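Local coordinates for Lin1840 protein (Listeria innocua serovar 6a, PDB 4ZOC) that probably hydrolyses terminal non-reducing beta-D-glucosyl residues, releasing beta-D-glucose, and takes part in beta-1,2-glucan metabolism, at residues 603-608 and 634-639; 108-113 and 547-552; 374-379 and 524-529; 607-612 and 628-633. The protein carries 2 engineered substitutions. All blocks are in the same frame, centred on the assembly; numbering follows the deposited sequence.

Contact 1 of 4, residues 603-608 and 634-639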
loop_
_atom_site.group_PDB
_atom_site.type_symbol
_atom_site.label_atom_id
_atom_site.label_comp_id
_atom_site.label_asym_id
_atom_site.label_seq_id
_atom_site.Cartn_x
_atom_site.Cartn_y
_atom_site.Cartn_z
ATOM N N SER A 603 -10.742 -23.937 -20.121
ATOM C CA SER A 603 -11.334 -24.085 -21.473
ATOM C C SER A 603 -12.056 -25.455 -21.443
ATOM O O SER A 603 -11.698 -26.317 -20.634
ATOM C CB SER A 603 -10.207 -24.130 -22.539
ATOM O OG SER A 603 -10.652 -24.455 -23.886
ATOM N N TYR A 604 -12.984 -25.648 -22.400
ATOM C CA TYR A 604 -13.542 -26.941 -22.728
ATOM C C TYR A 604 -12.557 -27.834 -23.537
ATOM O O TYR A 604 -12.786 -29.032 -23.647
ATOM C CB TYR A 604 -14.897 -26.822 -23.430
ATOM C CG TYR A 604 -15.907 -26.020 -22.664
ATOM C CD1 TYR A 604 -15.876 -25.994 -21.242
ATOM C CD2 TYR A 604 -16.908 -25.346 -23.306
ATOM C CE1 TYR A 604 -16.839 -25.316 -20.517
ATOM C CE2 TYR A 604 -17.856 -24.627 -22.610
ATOM C CZ TYR A 604 -17.816 -24.579 -21.215
ATOM O OH TYR A 604 -18.784 -23.807 -20.544
ATOM N N SER A 605 -11.511 -27.251 -24.079
ATOM C CA SER A 605 -10.561 -27.929 -24.890
ATOM C C SER A 605 -9.279 -28.210 -24.047
ATOM O O SER A 605 -9.137 -27.801 -22.872
ATOM C CB SER A 605 -10.180 -27.037 -26.067
ATOM O OG SER A 605 -11.242 -26.581 -26.827
ATOM N N GLU A 606 -8.343 -28.881 -24.667
ATOM C CA GLU A 606 -7.019 -29.154 -24.072
ATOM C C GLU A 606 -5.967 -28.860 -25.140
ATOM O O GLU A 606 -6.151 -29.162 -26.314
ATOM C CB GLU A 606 -6.940 -30.627 -23.780
ATOM C CG GLU A 606 -7.150 -31.207 -22.433
ATOM C CD GLU A 606 -6.392 -32.561 -22.381
ATOM O OE1 GLU A 606 -6.785 -33.475 -23.106
ATOM O OE2 GLU A 606 -5.345 -32.739 -21.688
ATOM N N PHE A 607 -4.855 -28.272 -24.749
ATOM C CA PHE A 607 -3.855 -27.840 -25.723
ATOM C C PHE A 607 -2.503 -28.326 -25.337
ATOM O O PHE A 607 -2.252 -28.619 -24.219
ATOM C CB PHE A 607 -3.786 -26.320 -25.781
ATOM C CG PHE A 607 -5.116 -25.670 -26.111
ATOM C CD1 PHE A 607 -5.521 -25.474 -27.447
ATOM C CD2 PHE A 607 -5.938 -25.241 -25.100
ATOM C CE1 PHE A 607 -6.733 -24.926 -27.757
ATOM C CE2 PHE A 607 -7.196 -24.709 -25.400
ATOM C CZ PHE A 607 -7.552 -24.506 -26.721
ATOM N N GLU A 608 -1.620 -28.413 -26.327
ATOM C CA GLU A 608 -0.233 -28.749 -26.086
ATOM C C GLU A 608 0.625 -27.720 -26.756
ATOM O O GLU A 608 0.352 -27.347 -27.908
ATOM C CB GLU A 608 0.061 -30.107 -26.661
ATOM C CG GLU A 608 0.273 -31.181 -25.615
ATOM C CD GLU A 608 0.893 -32.415 -26.239
ATOM O OE1 GLU A 608 1.919 -32.904 -25.711
ATOM O OE2 GLU A 608 0.364 -32.853 -27.294
ATOM N N SER A 634 -7.894 -32.056 -28.149
ATOM C CA SER A 634 -9.266 -32.498 -27.764
ATOM C C SER A 634 -10.151 -32.550 -29.006
ATOM O O SER A 634 -9.712 -32.242 -30.148
ATOM C CB SER A 634 -9.872 -31.546 -26.717
ATOM O OG SER A 634 -10.277 -30.282 -27.321
ATOM N N ASP A 635 -11.421 -32.921 -28.793
ATOM C CA ASP A 635 -12.343 -32.983 -29.837
ATOM C C ASP A 635 -13.225 -31.746 -29.870
ATOM O O ASP A 635 -14.255 -31.744 -30.534
ATOM C CB ASP A 635 -13.219 -34.249 -29.645
ATOM C CG ASP A 635 -12.405 -35.506 -29.775
ATOM O OD1 ASP A 635 -11.613 -35.626 -30.750
ATOM O OD2 ASP A 635 -12.547 -36.366 -28.919
ATOM N N ILE A 636 -12.825 -30.704 -29.151
ATOM C CA ILE A 636 -13.674 -29.501 -29.016
ATOM C C ILE A 636 -12.838 -28.280 -29.498
ATOM O O ILE A 636 -11.753 -28.104 -29.034
ATOM C CB ILE A 636 -14.098 -29.333 -27.554
ATOM C CG1 ILE A 636 -15.012 -30.525 -27.114
ATOM C CG2 ILE A 636 -14.847 -28.042 -27.358
ATOM C CD1 ILE A 636 -14.904 -30.816 -25.629
ATOM N N ALA A 637 -13.335 -27.502 -30.459
ATOM C CA ALA A 637 -12.658 -26.306 -30.962
ATOM C C ALA A 637 -12.553 -25.290 -29.817
ATOM O O ALA A 637 -13.465 -25.207 -28.973
ATOM C CB ALA A 637 -13.447 -25.695 -32.101
ATOM N N GLY A 638 -11.444 -24.565 -29.763
ATOM C CA GLY A 638 -11.297 -23.574 -28.723
ATOM C C GLY A 638 -10.153 -22.688 -28.978
ATOM O O GLY A 638 -9.394 -22.903 -29.941
ATOM N N LYS A 639 -10.052 -21.653 -28.150
ATOM C CA LYS A 639 -8.968 -20.714 -28.178
ATOM C C LYS A 639 -8.104 -20.782 -26.905
ATOM O O LYS A 639 -8.587 -20.945 -25.789
ATOM C CB LYS A 639 -9.544 -19.285 -28.323
ATOM C CG LYS A 639 -10.186 -19.037 -29.671
ATOM C CD LYS A 639 -11.123 -17.870 -29.639
ATOM C CE LYS A 639 -11.883 -17.764 -30.938
ATOM N NZ LYS A 639 -12.551 -16.462 -30.851
HETATM O O HOH W 1 -11.026 -22.202 -25.001
#
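S605 and I636 bring their CA atoms to 5.4 Å of each other, and E606 and S634 come almost as near, where two loops meet just before each enters a strand. The direct hydrogen bond between them comes from S605, whose OG donates to I636 O over 2.7 Å. Standing beside the backbone N and anti to the carbonyl carbon (chi1 -55°), this OG reaches the acceptor from above the carbonyl plane, 55° out of it. Just beyond lies G638, whose CA is 3.6 Å from S605 OG; a residue without a side chain suits so close a passage. S634 OG, 3.4 Å from S605 CA, accepts from I636 N in an ST turn and also bonds N632 OD1. A second ST turn, S603 OG with S605 N, shapes the other loop. Water 1 joins the loops, accepting from S603 OG and donating to K639 O. Y604 CB and I636 CG2, 4.1 Å apart, make an apolar contact, and F607 packs the edge of its ring on the backbone of G638. S605 thus links directly, S603 through water; the ST turns of S603 and S634 set the loops, and N632 ND2 gives I636 O a second donor.

Contact 2 of 4, residues 108-113 and 547-552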
loop_
_atom_site.group_PDB
_atom_site.type_symbol
_atom_site.label_atom_id
_atom_site.label_comp_id
_atom_site.label_asym_id
_atom_site.label_seq_id
_atom_site.Cartn_x
_atom_site.Cartn_y
_atom_site.Cartn_z
ATOM N N CYS A 108 -9.246 -9.259 -19.890
ATOM C CA CYS A 108 -9.253 -10.775 -19.805
ATOM C C CYS A 108 -9.388 -11.498 -21.176
ATOM O O CYS A 108 -9.082 -12.656 -21.274
ATOM C CB CYS A 108 -10.311 -11.297 -18.851
ATOM S SG CYS A 108 -10.125 -10.755 -17.130
ATOM N N SER A 109 -9.892 -10.793 -22.213
ATOM C CA SER A 109 -9.881 -11.306 -23.566
ATOM C C SER A 109 -8.492 -11.586 -24.078
ATOM O O SER A 109 -8.371 -12.472 -24.889
ATOM C CB SER A 109 -10.581 -10.402 -24.591
ATOM O OG SER A 109 -9.756 -9.318 -24.989
ATOM N N PHE A 110 -7.473 -10.874 -23.599
ATOM C CA PHE A 110 -6.095 -10.945 -24.183
ATOM C C PHE A 110 -6.151 -10.853 -25.701
ATOM O O PHE A 110 -5.317 -11.469 -26.424
ATOM C CB PHE A 110 -5.394 -12.210 -23.663
ATOM C CG PHE A 110 -4.785 -12.043 -22.314
ATOM C CD1 PHE A 110 -5.601 -12.080 -21.155
ATOM C CD2 PHE A 110 -3.391 -11.997 -22.171
ATOM C CE1 PHE A 110 -5.088 -12.004 -19.894
ATOM C CE2 PHE A 110 -2.855 -11.927 -20.885
ATOM C CZ PHE A 110 -3.726 -11.939 -19.771
ATOM N N ASP A 111 -7.156 -10.090 -26.208
ATOM C CA ASP A 111 -7.422 -10.043 -27.629
ATOM C C ASP A 111 -7.513 -8.630 -28.201
ATOM O O ASP A 111 -8.512 -7.940 -28.039
ATOM C CB ASP A 111 -8.654 -10.902 -27.985
ATOM C CG ASP A 111 -8.744 -11.146 -29.468
ATOM O OD1 ASP A 111 -7.839 -11.835 -30.014
ATOM O OD2 ASP A 111 -9.650 -10.568 -30.102
ATOM N N ARG A 112 -6.424 -8.210 -28.853
ATOM C CA ARG A 112 -6.269 -6.862 -29.362
ATOM C C ARG A 112 -7.438 -6.542 -30.314
ATOM O O ARG A 112 -8.013 -5.465 -30.237
ATOM C CB ARG A 112 -4.922 -6.636 -30.044
ATOM C CG ARG A 112 -3.713 -6.711 -29.131
ATOM C CD ARG A 112 -2.483 -6.869 -30.021
ATOM N NE ARG A 112 -1.198 -6.911 -29.321
ATOM C CZ ARG A 112 -0.630 -8.060 -28.897
ATOM N NH1 ARG A 112 -1.242 -9.220 -29.056
ATOM N NH2 ARG A 112 0.567 -8.039 -28.330
ATOM N N GLU A 113 -7.791 -7.457 -31.212
ATOM C CA GLU A 113 -8.814 -7.158 -32.249
ATOM C C GLU A 113 -10.212 -6.985 -31.573
ATOM O O GLU A 113 -10.947 -6.109 -31.959
ATOM C CB GLU A 113 -8.803 -8.207 -33.339
ATOM C CG GLU A 113 -9.873 -8.021 -34.442
ATOM C CD GLU A 113 -9.738 -6.816 -35.261
ATOM O OE1 GLU A 113 -8.762 -6.013 -35.102
ATOM O OE2 GLU A 113 -10.662 -6.644 -36.086
ATOM N N SER A 547 -12.609 -18.613 -23.117
ATOM C CA SER A 547 -11.285 -18.408 -23.520
ATOM C C SER A 547 -10.556 -17.258 -22.915
ATOM O O SER A 547 -9.387 -17.000 -23.266
ATOM C CB SER A 547 -11.200 -18.314 -25.038
ATOM O OG SER A 547 -11.780 -17.133 -25.528
ATOM N N GLY A 548 -11.218 -16.566 -21.985
ATOM C CA GLY A 548 -10.609 -15.491 -21.216
ATOM C C GLY A 548 -9.633 -15.956 -20.126
ATOM O O GLY A 548 -9.652 -17.110 -19.674
ATOM N N LYS A 549 -8.691 -15.049 -19.791
ATOM C CA LYS A 549 -7.624 -15.322 -18.799
ATOM C C LYS A 549 -7.640 -14.123 -17.887
ATOM O O LYS A 549 -7.976 -12.992 -18.293
ATOM C CB LYS A 549 -6.214 -15.411 -19.404
ATOM C CG LYS A 549 -6.033 -16.458 -20.492
ATOM C CD LYS A 549 -6.308 -17.889 -20.025
ATOM C CE LYS A 549 -5.705 -18.848 -21.040
ATOM N NZ LYS A 549 -5.883 -20.317 -20.692
ATOM N N LEU A 550 -7.386 -14.346 -16.625
ATOM C CA LEU A 550 -7.396 -13.221 -15.689
ATOM C C LEU A 550 -6.339 -12.183 -16.054
ATOM O O LEU A 550 -5.173 -12.543 -16.236
ATOM C CB LEU A 550 -7.237 -13.727 -14.244
ATOM C CG LEU A 550 -8.422 -14.496 -13.659
ATOM C CD1 LEU A 550 -7.974 -14.880 -12.209
ATOM C CD2 LEU A 550 -9.755 -13.784 -13.648
ATOM N N SER A 551 -6.774 -10.921 -16.145
ATOM C CA SER A 551 -5.825 -9.799 -16.301
ATOM C C SER A 551 -5.526 -9.070 -14.971
ATOM O O SER A 551 -4.701 -8.089 -14.916
ATOM C CB SER A 551 -6.370 -8.889 -17.388
ATOM O OG SER A 551 -7.448 -8.201 -16.857
ATOM N N MET A 552 -6.158 -9.560 -13.885
ATOM C CA MET A 552 -5.904 -9.093 -12.532
ATOM C C MET A 552 -6.027 -10.269 -11.556
ATOM O O MET A 552 -6.947 -11.078 -11.654
ATOM C CB MET A 552 -6.822 -7.952 -12.198
ATOM C CG MET A 552 -6.421 -7.159 -10.971
ATOM S SD MET A 552 -7.466 -5.713 -10.702
ATOM C CE MET A 552 -6.481 -4.927 -9.420
#
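F110 and K549 cross at about a right angle, the ring atom F110 CE1 lying 3.6 Å from K549 CB. The ring presents its edge to the second segment, with L550 O close to its plane and K549 O 3.4 Å from CE1, so that ring hydrogens face carbonyl oxygens. Beyond CB the lysine bends at chi2 (-61°) and leads off to E640, with which NZ forms a salt bridge, and to G601 O. C108 O receives K549 N at 2.8 Å, in the carbonyl plane and on a lone pair, and C108 SG accepts a hydrogen bond from S551 N (3.5 Å, as sulfur's larger radius allows). C108 belongs to the region of helix 103-108 in the TIM-barrel part of the glycoside hydrolase family 3 fold, which here meets a loop that follows helix 532-541 of the C-terminal part. The chain turns at F110 with positive phi (46°), S109 OG forms an ST turn with D111 N, and D111 N-caps the next helix. Beside C108 SG, at 3.7 Å, stands S551 OG, a small hydroxyl that bonds T154 O, while S551 CB is the atom that approaches the ring, 4.2 Å from F110 CE1.

Contact 3 of 4, residues 374-379 and 524-529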
loop_
_atom_site.group_PDB
_atom_site.type_symbol
_atom_site.label_atom_id
_atom_site.label_comp_id
_atom_site.label_asym_id
_atom_site.label_seq_id
_atom_site.Cartn_x
_atom_site.Cartn_y
_atom_site.Cartn_z
ATOM N N SER A 374 -14.151 -12.550 -23.338
ATOM C CA SER A 374 -13.722 -11.851 -22.116
ATOM C C SER A 374 -14.059 -12.583 -20.800
ATOM O O SER A 374 -13.414 -12.367 -19.768
ATOM C CB SER A 374 -14.413 -10.504 -22.065
ATOM O OG SER A 374 -13.995 -9.699 -23.124
ATOM N N ALA A 375 -15.042 -13.450 -20.844
ATOM C CA ALA A 375 -15.419 -14.242 -19.650
ATOM C C ALA A 375 -14.280 -15.205 -19.303
ATOM O O ALA A 375 -13.537 -15.665 -20.215
ATOM C CB ALA A 375 -16.681 -15.009 -19.876
ATOM N N VAL A 376 -14.191 -15.577 -18.026
ATOM C CA VAL A 376 -13.078 -16.424 -17.556
ATOM C C VAL A 376 -13.644 -17.580 -16.783
ATOM O O VAL A 376 -14.354 -17.434 -15.805
ATOM C CB VAL A 376 -12.052 -15.704 -16.673
ATOM C CG1 VAL A 376 -10.912 -16.656 -16.320
ATOM C CG2 VAL A 376 -11.559 -14.442 -17.341
ATOM N N LEU A 377 -13.410 -18.752 -17.331
ATOM C CA LEU A 377 -13.816 -19.970 -16.652
ATOM C C LEU A 377 -12.833 -20.274 -15.589
ATOM O O LEU A 377 -11.662 -20.539 -15.876
ATOM C CB LEU A 377 -13.931 -21.145 -17.654
ATOM C CG LEU A 377 -14.488 -22.465 -17.026
ATOM C CD1 LEU A 377 -15.924 -22.384 -16.490
ATOM C CD2 LEU A 377 -14.365 -23.618 -18.034
ATOM N N LEU A 378 -13.272 -20.248 -14.350
ATOM C CA LEU A 378 -12.318 -20.359 -13.195
ATOM C C LEU A 378 -12.285 -21.751 -12.563
ATOM O O LEU A 378 -11.219 -22.218 -12.041
ATOM C CB LEU A 378 -12.707 -19.331 -12.142
ATOM C CG LEU A 378 -12.512 -17.858 -12.514
ATOM C CD1 LEU A 378 -13.016 -17.004 -11.399
ATOM C CD2 LEU A 378 -11.050 -17.637 -12.836
ATOM N N GLU A 379 -13.419 -22.431 -12.600
ATOM C CA GLU A 379 -13.567 -23.858 -12.115
ATOM C C GLU A 379 -14.520 -24.611 -13.030
ATOM O O GLU A 379 -15.500 -24.037 -13.529
ATOM C CB GLU A 379 -14.116 -23.998 -10.664
ATOM C CG GLU A 379 -13.285 -23.307 -9.579
ATOM C CD GLU A 379 -11.921 -23.926 -9.323
ATOM O OE1 GLU A 379 -11.674 -25.099 -9.760
ATOM O OE2 GLU A 379 -11.133 -23.200 -8.658
ATOM N N GLU A 524 -16.693 -16.478 -14.512
ATOM C CA GLU A 524 -16.561 -15.056 -14.294
ATOM C C GLU A 524 -16.958 -14.302 -15.546
ATOM O O GLU A 524 -16.240 -14.323 -16.560
ATOM C CB GLU A 524 -15.123 -14.749 -13.857
ATOM C CG GLU A 524 -14.786 -13.236 -13.844
ATOM C CD GLU A 524 -15.532 -12.468 -12.781
ATOM O OE1 GLU A 524 -16.756 -12.159 -13.016
ATOM O OE2 GLU A 524 -14.919 -12.208 -11.724
ATOM N N LEU A 525 -18.139 -13.722 -15.503
ATOM C CA LEU A 525 -18.703 -12.971 -16.661
ATOM C C LEU A 525 -18.400 -11.511 -16.599
ATOM O O LEU A 525 -18.675 -10.819 -17.602
ATOM C CB LEU A 525 -20.229 -13.092 -16.742
ATOM C CG LEU A 525 -20.452 -14.506 -17.213
ATOM C CD1 LEU A 525 -21.365 -15.320 -16.364
ATOM C CD2 LEU A 525 -20.436 -14.828 -18.655
ATOM N N TRP A 526 -17.873 -11.031 -15.456
ATOM C CA TRP A 526 -17.692 -9.589 -15.204
ATOM C C TRP A 526 -19.057 -8.880 -15.470
ATOM O O TRP A 526 -20.115 -9.350 -15.035
ATOM C CB TRP A 526 -16.581 -9.038 -16.058
ATOM C CG TRP A 526 -15.240 -9.697 -15.803
ATOM C CD1 TRP A 526 -14.542 -10.516 -16.642
ATOM C CD2 TRP A 526 -14.388 -9.457 -14.676
ATOM N NE1 TRP A 526 -13.302 -10.834 -16.069
ATOM C CE2 TRP A 526 -13.176 -10.167 -14.887
ATOM C CE3 TRP A 526 -14.507 -8.671 -13.522
ATOM C CZ2 TRP A 526 -12.111 -10.168 -13.917
ATOM C CZ3 TRP A 526 -13.427 -8.639 -12.605
ATOM C CH2 TRP A 526 -12.258 -9.386 -12.824
ATOM N N PHE A 527 -19.069 -7.754 -16.152
ATOM C CA PHE A 527 -20.340 -7.262 -16.720
ATOM C C PHE A 527 -20.183 -7.259 -18.235
ATOM O O PHE A 527 -19.396 -6.528 -18.787
ATOM C CB PHE A 527 -20.665 -5.886 -16.174
ATOM C CG PHE A 527 -20.990 -5.869 -14.715
ATOM C CD1 PHE A 527 -22.006 -6.663 -14.178
ATOM C CD2 PHE A 527 -20.248 -5.053 -13.833
ATOM C CE1 PHE A 527 -22.383 -6.536 -12.852
ATOM C CE2 PHE A 527 -20.600 -4.961 -12.543
ATOM C CZ PHE A 527 -21.661 -5.695 -12.031
ATOM N N PRO A 528 -20.924 -8.148 -18.937
ATOM C CA PRO A 528 -20.640 -8.301 -20.371
ATOM C C PRO A 528 -21.249 -7.236 -21.266
ATOM O O PRO A 528 -20.834 -7.126 -22.451
ATOM C CB PRO A 528 -21.256 -9.650 -20.737
ATOM C CG PRO A 528 -21.415 -10.363 -19.443
ATOM C CD PRO A 528 -21.657 -9.285 -18.384
ATOM N N GLY A 529 -22.225 -6.484 -20.734
ATOM C CA GLY A 529 -22.941 -5.446 -21.524
ATOM C C GLY A 529 -24.261 -5.950 -22.055
ATOM O O GLY A 529 -24.923 -6.819 -21.488
#
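Alongside V376 and L378, E524 sets its CG anti to the backbone N (chi1 169°), which lays CG on one face of the W526 indole, 3.5 Å above the plane and offset toward the rim. A bend at chi2 (68°) then swings the carboxylate back over its own segment. There OE1 accepts W526 N at 2.9 Å, met on the anti side and 33° out of the carboxylate plane, while OE2 bonds N506 ND2; both oxygens of this buried acid therefore have a donor. W526 has S374 O at its edge, 3.8 Å from CD1, but that carbonyl and the indole NE1 have no hydrogen-bond partner in the model. Across the pair, V376 N and E524 O, and E524 N and V376 O, each 2.8 Å apart, close an antiparallel hydrogen-bonded pair. L378 lies side by side with E524, CD1 3.9 Å from CB, the methylene part of the acid serving as an apolar surface. Small A375 lets L525 CD2 approach its CB. L378 and E379, both facing L522, form a classic beta bulge in strand 376-380, an edge strand of its sheet within the chain, next to 521-524; helix 532-541 packs on A375 and L525, and helix 103-108 on V376 and W526.

Contact 4 of 4, residues 607-612 and 628-633; sequences FELKTS and VTIKNI
L609 and I630 lie side by side and point the same way, their tips meeting at L609 CD1 and I630 CD1, 3.7 Å apart. I630 keeps CG1 anti to the backbone N (chi1 -179°) and runs on extended, while L609 stands beside its own N (chi1 -79°) and splits its methyls: CD1 goes to I630, and CD2 to V628 CG1 at 4.1 Å. V628 sends its other branch, CG2, toward T611 OG1 at the far end of the strand. At the near end F607 crosses N632 obliquely, ring and amide planes 48° apart, with CE1 4.1 Å from N632 CB. Besides its bonds to S634 and I636, the amide uses ND2 to reach L668 O, which suits an asparagine at the close of a strand. On the other face stand E608, K610, T629 and K631; of these E608 and K610 are exposed to solvent, while T629 OG1 bonds T675 OG1. I633 crosses E608 at about a right angle, its CG2 3.6 Å from E608 OE2, and so covers the flank of the acid. Water 2 joins the strands at the other end: it donates to K610 O at 2.7 Å and to S612 OG, and it also hydrogen-bonds T629 OG1. Four backbone bonds pair E608 with K631 and K610 with T629 in regular antiparallel register. Strand 607-611 is the outer strand of a sheet continued beyond 624-632 by 673-680, and its L609 and I630 face packs on I642 of strand 638-648 and, through I630, on V666 and L668 of strand 659-668, as in a fibronectin type III-like sandwich.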
loop_
_atom_site.group_PDB
_atom_site.type_symbol
_atom_site.label_atom_id
_atom_site.label_comp_id
_atom_site.label_asym_id
_atom_site.label_seq_id
_atom_site.Cartn_x
_atom_site.Cartn_y
_atom_site.Cartn_z
ATOM N N PHE A 607 -4.855 -28.272 -24.749
ATOM C CA PHE A 607 -3.855 -27.840 -25.723
ATOM C C PHE A 607 -2.503 -28.326 -25.337
ATOM O O PHE A 607 -2.252 -28.619 -24.219
ATOM C CB PHE A 607 -3.786 -26.320 -25.781
ATOM C CG PHE A 607 -5.116 -25.670 -26.111
ATOM C CD1 PHE A 607 -5.521 -25.474 -27.447
ATOM C CD2 PHE A 607 -5.938 -25.241 -25.100
ATOM C CE1 PHE A 607 -6.733 -24.926 -27.757
ATOM C CE2 PHE A 607 -7.196 -24.709 -25.400
ATOM C CZ PHE A 607 -7.552 -24.506 -26.721
ATOM N N GLU A 608 -1.620 -28.413 -26.327
ATOM C CA GLU A 608 -0.233 -28.749 -26.086
ATOM C C GLU A 608 0.625 -27.720 -26.756
ATOM O O GLU A 608 0.352 -27.347 -27.908
ATOM C CB GLU A 608 0.061 -30.107 -26.661
ATOM C CG GLU A 608 0.273 -31.181 -25.615
ATOM C CD GLU A 608 0.893 -32.415 -26.239
ATOM O OE1 GLU A 608 1.919 -32.904 -25.711
ATOM O OE2 GLU A 608 0.364 -32.853 -27.294
ATOM N N LEU A 609 1.638 -27.239 -26.052
ATOM C CA LEU A 609 2.500 -26.209 -26.615
ATOM C C LEU A 609 3.923 -26.736 -26.680
ATOM O O LEU A 609 4.373 -27.354 -25.752
ATOM C CB LEU A 609 2.487 -24.949 -25.722
ATOM C CG LEU A 609 1.306 -24.029 -25.851
ATOM C CD1 LEU A 609 0.025 -24.634 -25.272
ATOM C CD2 LEU A 609 1.707 -22.696 -25.260
ATOM N N LYS A 610 4.645 -26.416 -27.735
ATOM C CA LYS A 610 6.054 -26.714 -27.887
ATOM C C LYS A 610 6.774 -25.464 -28.391
ATOM O O LYS A 610 6.411 -24.918 -29.409
ATOM C CB LYS A 610 6.231 -27.870 -28.921
ATOM C CG LYS A 610 7.664 -28.243 -29.277
ATOM C CD LYS A 610 8.221 -29.282 -28.293
ATOM C CE LYS A 610 9.734 -29.368 -28.315
ATOM N NZ LYS A 610 10.171 -30.269 -27.215
ATOM N N THR A 611 7.832 -25.082 -27.704
ATOM C CA THR A 611 8.692 -23.950 -28.094
ATOM C C THR A 611 9.888 -24.485 -28.913
ATOM O O THR A 611 10.559 -25.449 -28.534
ATOM C CB THR A 611 9.109 -23.149 -26.812
ATOM O OG1 THR A 611 7.924 -22.679 -26.129
ATOM C CG2 THR A 611 9.984 -21.997 -27.111
ATOM N N SER A 612 10.091 -23.904 -30.080
ATOM C CA SER A 612 11.231 -24.252 -30.938
ATOM C C SER A 612 12.523 -23.847 -30.228
ATOM O O SER A 612 12.526 -22.967 -29.362
ATOM C CB SER A 612 11.105 -23.553 -32.267
ATOM O OG SER A 612 9.907 -23.930 -32.902
ATOM N N VAL A 628 6.434 -20.795 -31.363
ATOM C CA VAL A 628 5.652 -21.682 -30.529
ATOM C C VAL A 628 4.652 -22.429 -31.390
ATOM O O VAL A 628 3.894 -21.833 -32.112
ATOM C CB VAL A 628 4.896 -20.956 -29.385
ATOM C CG1 VAL A 628 4.182 -21.953 -28.485
ATOM C CG2 VAL A 628 5.847 -20.091 -28.543
ATOM N N THR A 629 4.652 -23.744 -31.258
ATOM C CA THR A 629 3.673 -24.602 -31.945
ATOM C C THR A 629 2.641 -25.064 -30.952
ATOM O O THR A 629 2.946 -25.615 -29.881
ATOM C CB THR A 629 4.382 -25.834 -32.524
ATOM O OG1 THR A 629 5.363 -25.361 -33.444
ATOM C CG2 THR A 629 3.439 -26.702 -33.281
ATOM N N ILE A 630 1.397 -24.820 -31.310
ATOM C CA ILE A 630 0.286 -25.168 -30.421
ATOM C C ILE A 630 -0.665 -26.101 -31.143
ATOM O O ILE A 630 -0.952 -25.904 -32.311
ATOM C CB ILE A 630 -0.427 -23.920 -29.867
ATOM C CG1 ILE A 630 -1.556 -24.351 -28.918
ATOM C CG2 ILE A 630 -0.927 -23.003 -30.977
ATOM C CD1 ILE A 630 -2.018 -23.201 -28.001
ATOM N N LYS A 631 -1.123 -27.126 -30.427
ATOM C CA LYS A 631 -2.077 -28.115 -30.918
ATOM C C LYS A 631 -3.250 -28.267 -29.961
ATOM O O LYS A 631 -3.064 -28.334 -28.772
ATOM C CB LYS A 631 -1.392 -29.477 -31.087
ATOM C CG LYS A 631 -2.251 -30.419 -31.933
ATOM C CD LYS A 631 -1.641 -31.779 -32.184
ATOM C CE LYS A 631 -2.706 -32.641 -32.836
ATOM N NZ LYS A 631 -2.089 -33.911 -33.229
ATOM N N ASN A 632 -4.456 -28.284 -30.508
ATOM C CA ASN A 632 -5.647 -28.691 -29.807
ATOM C C ASN A 632 -5.844 -30.207 -29.884
ATOM O O ASN A 632 -6.133 -30.731 -30.942
ATOM C CB ASN A 632 -6.851 -27.980 -30.416
ATOM C CG ASN A 632 -8.185 -28.293 -29.725
ATOM O OD1 ASN A 632 -8.341 -29.213 -28.910
ATOM N ND2 ASN A 632 -9.221 -27.518 -30.118
ATOM N N ILE A 633 -5.577 -30.877 -28.759
ATOM C CA ILE A 633 -5.535 -32.300 -28.651
ATOM C C ILE A 633 -6.862 -32.879 -28.174
ATOM O O ILE A 633 -6.947 -34.050 -27.802
ATOM C CB ILE A 633 -4.360 -32.762 -27.768
ATOM C CG1 ILE A 633 -4.457 -32.217 -26.329
ATOM C CG2 ILE A 633 -2.987 -32.340 -28.400
ATOM C CD1 ILE A 633 -3.513 -32.897 -25.321
HETATM O O HOH W 2 7.661 -25.231 -31.741
#

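Overall arrangement
Contacts 2 and 3 are buried and touch each other: C108 packs against W526, S374 and V376, so the residues at helix 103-108 in the TIM-barrel part, an edge strand of the C-terminal sheet and two loops share one core. Contacts 1 and 4 lie nearer the surface, in and beside the fibronectin type III-like sandwich, and share F607 and E608; strand 607-611 begins in contact 1 and pairs in contact 4. Chemistry follows place. Contact 4 is regular sheet with one apolar and one polar face, contact 1 serine hydroxyls and a water between loops, contact 2 sulfur, ring edge and carbonyls, contact 3 a single bridge with a buried acid. Contact 1 also touches contacts 2 and 3, through S547 and L377.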